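Local atomic coordinates of peptide-binding protein (Photobacterium damsela subsp. piscicida, PDB entry 6SQX), a protein that cleaves the peptidoglycan of potentially competing bacteria as a secreted endopeptidase of the NlpC/P60 family, probably with a cysteine-type mechanism. Residues Asp71-Asn75 with Ile187-His191; Arg364-Val369 with Trp463-Phe468. One frame throughout, in Å; residues are numbered along the deposited sequence.

Interaction 1: residues Asp71-Asn75 with Ile187-His191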
loop_
_atom_site.group_PDB
_atom_site.type_symbol
_atom_site.label_atom_id
_atom_site.label_comp_id
_atom_site.label_asym_id
_atom_site.label_seq_id
_atom_site.Cartn_x
_atom_site.Cartn_y
_atom_site.Cartn_z
ATOM N N ASP A 71 -24.291 -3.366 -1.137
ATOM C CA ASP A 71 -24.150 -2.011 -0.603
ATOM C C ASP A 71 -23.390 -1.076 -1.545
ATOM O O ASP A 71 -23.569 0.146 -1.477
ATOM C CB ASP A 71 -23.402 -2.059 0.739
ATOM C CG ASP A 71 -24.171 -2.803 1.824
ATOM O OD1 ASP A 71 -25.416 -2.671 1.878
ATOM O OD2 ASP A 71 -23.528 -3.534 2.621
ATOM N N ALA A 72 -22.535 -1.610 -2.399
ATOM C CA ALA A 72 -21.665 -0.800 -3.231
ATOM C C ALA A 72 -22.392 -0.346 -4.499
ATOM O O ALA A 72 -23.311 -1.018 -4.993
ATOM C CB ALA A 72 -20.450 -1.651 -3.624
ATOM N N ASN A 73 -21.967 0.798 -5.028
ATOM C CA ASN A 73 -22.555 1.324 -6.255
ATOM C C ASN A 73 -21.486 2.042 -7.068
ATOM O O ASN A 73 -20.364 2.269 -6.596
ATOM C CB ASN A 73 -23.792 2.220 -5.981
ATOM C CG ASN A 73 -23.431 3.517 -5.281
ATOM O OD1 ASN A 73 -22.639 4.307 -5.792
ATOM N ND2 ASN A 73 -24.019 3.750 -4.102
ATOM N N GLN A 74 -21.839 2.408 -8.306
ATOM C CA GLN A 74 -20.855 2.967 -9.226
ATOM C C GLN A 74 -20.595 4.454 -9.018
ATOM O O GLN A 74 -19.686 5.002 -9.662
ATOM C CB GLN A 74 -21.266 2.743 -10.682
ATOM C CG GLN A 74 -21.209 1.294 -11.164
ATOM C CD GLN A 74 -21.769 1.184 -12.543
ATOM O OE1 GLN A 74 -22.914 1.606 -12.786
ATOM N NE2 GLN A 74 -20.985 0.670 -13.479
ATOM N N ASN A 75 -21.344 5.123 -8.127
ATOM C CA ASN A 75 -21.259 6.575 -7.966
ATOM C C ASN A 75 -20.453 7.016 -6.750
ATOM O O ASN A 75 -19.958 8.160 -6.726
ATOM C CB ASN A 75 -22.672 7.172 -7.904
ATOM C CG ASN A 75 -23.448 6.864 -9.145
ATOM O OD1 ASN A 75 -23.150 7.395 -10.216
ATOM N ND2 ASN A 75 -24.445 5.986 -9.026
ATOM N N ILE A 187 -13.255 -6.149 -7.500
ATOM C CA ILE A 187 -13.391 -4.744 -7.876
ATOM C C ILE A 187 -14.795 -4.488 -8.409
ATOM O O ILE A 187 -15.595 -5.399 -8.607
ATOM C CB ILE A 187 -12.338 -4.299 -8.925
ATOM C CG1 ILE A 187 -12.491 -5.193 -10.177
ATOM C CG2 ILE A 187 -10.923 -4.390 -8.321
ATOM C CD1 ILE A 187 -11.605 -4.832 -11.327
ATOM N N MET A 188 -15.069 -3.221 -8.659
ATOM C CA MET A 188 -16.236 -2.836 -9.423
ATOM C C MET A 188 -15.767 -2.023 -10.615
ATOM O O MET A 188 -14.882 -1.170 -10.471
ATOM C CB MET A 188 -17.119 -1.945 -8.565
ATOM C CG MET A 188 -18.394 -1.450 -9.282
ATOM S SD MET A 188 -19.583 -0.566 -8.248
ATOM C CE MET A 188 -20.263 -1.942 -7.282
ATOM N N LEU A 189 -16.356 -2.312 -11.787
ATOM C CA LEU A 189 -16.066 -1.599 -13.022
ATOM C C LEU A 189 -17.009 -0.402 -13.115
ATOM O O LEU A 189 -18.231 -0.555 -12.949
ATOM C CB LEU A 189 -16.261 -2.535 -14.220
ATOM C CG LEU A 189 -15.504 -3.878 -14.142
ATOM C CD1 LEU A 189 -15.697 -4.600 -15.468
ATOM C CD2 LEU A 189 -14.026 -3.768 -13.772
ATOM N N ILE A 190 -16.472 0.793 -13.380
ATOM C CA ILE A 190 -17.251 2.028 -13.312
ATOM C C ILE A 190 -17.489 2.630 -14.691
ATOM O O ILE A 190 -18.631 2.944 -15.052
ATOM C CB ILE A 190 -16.581 3.053 -12.373
ATOM C CG1 ILE A 190 -16.390 2.481 -10.972
ATOM C CG2 ILE A 190 -17.409 4.369 -12.320
ATOM C CD1 ILE A 190 -15.264 3.201 -10.212
ATOM N N HIS A 191 -16.426 2.820 -15.472
ATOM C CA HIS A 191 -16.501 3.673 -16.650
ATOM C C HIS A 191 -15.344 3.307 -17.561
ATOM O O HIS A 191 -14.257 2.986 -17.081
ATOM C CB HIS A 191 -16.388 5.135 -16.181
ATOM C CG HIS A 191 -16.671 6.153 -17.246
ATOM N ND1 HIS A 191 -17.949 6.460 -17.658
ATOM C CD2 HIS A 191 -15.840 6.946 -17.970
ATOM C CE1 HIS A 191 -17.896 7.382 -18.599
ATOM N NE2 HIS A 191 -16.631 7.708 -18.801
#
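Gln74 and Ile190 bring the two backbones closest, their CA atoms 5.5 Å apart. Residues 71-75 form an irregular loop, whereas 187-191 is a strand, and no hydrogen bond joins the two main chains directly. Gln74 makes the link with its side chain. Its CG lies beside its own backbone N (chi1 -69°), and the chain then runs out extended until NE2 donates to Leu189 O at 3.1 Å. The bond is nearly straight (172°) and meets a lone pair of the carbonyl, with Leu189 O almost in the amide plane. NE2 also donates to Ile134 O, so one primary amide satisfies two backbone carbonyls, which suits glutamine to this buried place. Met188 crosses Gln74 at about a right angle: its SD lies 3.8 Å from Gln74 CG and 3.4 Å from Asn73 O. A bend at chi3 (-73°) carries the flexible thioether to Ala72, where CE meets the small CB at 3.7 Å. Asn73 OD1 accepts from Asn75 N, an Asx turn within the loop. On the strand, Ile190 and His191 both face Leu200, a classic beta bulge in the five-stranded antiparallel sheet of the bacterial SH3-type domain.

Interaction 2: residues Arg364-Val369 with Trp463-Phe468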
loop_
_atom_site.group_PDB
_atom_site.type_symbol
_atom_site.label_atom_id
_atom_site.label_comp_id
_atom_site.label_asym_id
_atom_site.label_seq_id
_atom_site.Cartn_x
_atom_site.Cartn_y
_atom_site.Cartn_z
ATOM N N ARG A 364 7.830 11.546 23.907
ATOM C CA ARG A 364 7.601 10.544 22.869
ATOM C C ARG A 364 8.521 9.342 23.057
ATOM O O ARG A 364 8.083 8.187 22.930
ATOM C CB ARG A 364 7.803 11.173 21.481
ATOM C CG ARG A 364 6.750 12.232 21.128
ATOM C CD ARG A 364 7.189 13.079 19.959
ATOM N NE ARG A 364 6.185 14.086 19.615
ATOM C CZ ARG A 364 6.187 14.809 18.502
ATOM N NH1 ARG A 364 7.151 14.660 17.617
ATOM N NH2 ARG A 364 5.201 15.689 18.274
ATOM N N LYS A 365 9.805 9.590 23.346
ATOM C CA LYS A 365 10.724 8.481 23.564
ATOM C C LYS A 365 10.374 7.716 24.833
ATOM O O LYS A 365 10.510 6.491 24.880
ATOM C CB LYS A 365 12.148 9.000 23.614
ATOM C CG LYS A 365 12.644 9.442 22.266
ATOM C CD LYS A 365 14.096 9.882 22.305
ATOM C CE LYS A 365 14.620 10.060 20.879
ATOM N NZ LYS A 365 15.955 10.713 20.841
ATOM N N GLU A 366 9.900 8.414 25.865
ATOM C CA GLU A 366 9.450 7.728 27.075
ATOM C C GLU A 366 8.367 6.697 26.767
ATOM O O GLU A 366 8.401 5.571 27.285
ATOM C CB GLU A 366 8.916 8.756 28.080
ATOM C CG GLU A 366 9.983 9.417 28.914
ATOM C CD GLU A 366 10.654 8.443 29.871
ATOM O OE1 GLU A 366 9.985 7.481 30.315
ATOM O OE2 GLU A 366 11.852 8.636 30.175
ATOM N N LEU A 367 7.398 7.059 25.922
ATOM C CA LEU A 367 6.336 6.118 25.584
ATOM C C LEU A 367 6.868 4.975 24.731
ATOM O O LEU A 367 6.646 3.800 25.052
ATOM C CB LEU A 367 5.179 6.824 24.875
ATOM C CG LEU A 367 4.141 5.844 24.286
ATOM C CD1 LEU A 367 3.505 4.901 25.343
ATOM C CD2 LEU A 367 3.040 6.581 23.503
ATOM N N LEU A 368 7.558 5.294 23.632
ATOM C CA LEU A 368 7.909 4.248 22.678
ATOM C C LEU A 368 9.102 3.402 23.108
ATOM O O LEU A 368 9.241 2.262 22.637
ATOM C CB LEU A 368 8.152 4.845 21.281
ATOM C CG LEU A 368 6.942 5.058 20.379
ATOM C CD1 LEU A 368 6.030 6.160 20.915
ATOM C CD2 LEU A 368 7.434 5.398 18.976
ATOM N N VAL A 369 9.967 3.923 23.968
ATOM C CA VAL A 369 11.165 3.218 24.380
ATOM C C VAL A 369 10.965 2.528 25.712
ATOM O O VAL A 369 11.257 1.345 25.853
ATOM C CB VAL A 369 12.395 4.156 24.389
ATOM C CG1 VAL A 369 13.652 3.394 24.823
ATOM C CG2 VAL A 369 12.595 4.793 23.014
ATOM N N TRP A 463 11.612 12.065 15.332
ATOM C CA TRP A 463 11.120 12.301 16.695
ATOM C C TRP A 463 10.637 13.723 16.897
ATOM O O TRP A 463 9.911 13.974 17.871
ATOM C CB TRP A 463 12.223 12.043 17.730
ATOM C CG TRP A 463 12.564 10.593 17.922
ATOM C CD1 TRP A 463 13.707 9.941 17.497
ATOM C CD2 TRP A 463 11.762 9.606 18.586
ATOM N NE1 TRP A 463 13.645 8.629 17.870
ATOM C CE2 TRP A 463 12.468 8.387 18.531
ATOM C CE3 TRP A 463 10.503 9.636 19.208
ATOM C CZ2 TRP A 463 11.979 7.209 19.104
ATOM C CZ3 TRP A 463 10.020 8.477 19.785
ATOM C CH2 TRP A 463 10.760 7.271 19.737
ATOM N N ASN A 464 11.040 14.658 16.026
ATOM C CA ASN A 464 10.636 16.055 16.154
ATOM C C ASN A 464 9.535 16.445 15.174
ATOM O O ASN A 464 9.228 17.640 15.042
ATOM C CB ASN A 464 11.847 16.983 16.006
ATOM C CG ASN A 464 12.881 16.756 17.072
ATOM O OD1 ASN A 464 14.076 16.539 16.760
ATOM N ND2 ASN A 464 12.447 16.771 18.342
ATOM N N ALA A 465 8.920 15.474 14.497
ATOM C CA ALA A 465 7.850 15.784 13.552
ATOM C C ALA A 465 6.713 16.514 14.267
ATOM O O ALA A 465 6.387 16.210 15.416
ATOM C CB ALA A 465 7.351 14.483 12.902
ATOM N N VAL A 466 6.104 17.479 13.577
ATOM C CA VAL A 466 5.012 18.225 14.202
ATOM C C VAL A 466 3.860 17.283 14.529
ATOM O O VAL A 466 3.293 17.315 15.632
ATOM C CB VAL A 466 4.574 19.391 13.301
ATOM C CG1 VAL A 466 3.340 20.046 13.882
ATOM C CG2 VAL A 466 5.719 20.427 13.151
ATOM N N GLY A 467 3.501 16.434 13.567
ATOM C CA GLY A 467 2.532 15.369 13.770
ATOM C C GLY A 467 3.245 14.064 14.082
ATOM O O GLY A 467 4.196 13.669 13.388
ATOM N N PHE A 468 2.771 13.387 15.120
ATOM C CA PHE A 468 3.415 12.155 15.563
ATOM C C PHE A 468 2.356 11.380 16.326
ATOM O O PHE A 468 1.799 11.900 17.298
ATOM C CB PHE A 468 4.595 12.537 16.473
ATOM C CG PHE A 468 5.478 11.378 16.887
ATOM C CD1 PHE A 468 5.052 10.432 17.817
ATOM C CD2 PHE A 468 6.748 11.259 16.363
ATOM C CE1 PHE A 468 5.881 9.378 18.199
ATOM C CE2 PHE A 468 7.582 10.204 16.728
ATOM C CZ PHE A 468 7.152 9.253 17.633
#
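Arg364, on helix 361-370, reaches between Trp463 and Phe468 into the turn that precedes strand 467-472. Its CB touches Trp463 CE3 at 3.8 Å, and CG lies over the ring face of Phe468, above CD1 and CE1. From CG to NE the chain is extended, which lays CD over the centre of the Phe468 ring in a CH-pi contact, 4.0 Å from the centroid. The guanidinium, its plane 21° from that of the ring, lies past the ring centre with Phe468 CB over its face, 3.4 Å from CZ. At the tip, NH1 and NH2 grip Ala465 O together, at 2.8 and 3.1 Å, with Ala465 O close to the guanidinium plane. Arg364 NH1 also donates to Trp463 O at 2.9 Å, from above that carbonyl's plane, while NH2 also donates to Met356 O. Arginine suits this place because its several N-H groups can serve more than one carbonyl at once. The turn leads through a classic beta bulge, Val466 and Gly467 facing Gly387, into the antiparallel sheet of the papain-like NlpC/P60 fold, against which the helix lies. On the next residue, the long aliphatic chain of Lys365 covers one indole face: CE stands 3.4 Å from the centroid of the five-membered ring. NZ, 4.4 Å from the same point, adds a cation-pi interaction, though its salt bridge is with Glu361. Leu368 fills the angle between the aromatics, its CB at the indole edge by CH2 and its CD2 at the Phe468 edge by CZ.

The two contacts lie on opposite sides of the chain's centre, with their centres 40 Å apart and their nearest atoms about 31 Å apart, and they follow each other in series along the sequence. Interaction 1 ties an N-terminal loop to the SH3-type sheet, close to the Cys136-Cys141 disulfide: Leu189 is hydrogen-bonded through its backbone to Cys141, which the Gln74 side chain also touches. Interaction 2 belongs to the peptidase part and joins a helix to the C-terminal strand. Neither pair of segments includes Cys324, found oxidised to cysteinesulfonic acid just before helix 326-334. A bound 1,2-ethanediol, probably from the crystallisation liquor, lies about 4 Å from the Ala465 side chain.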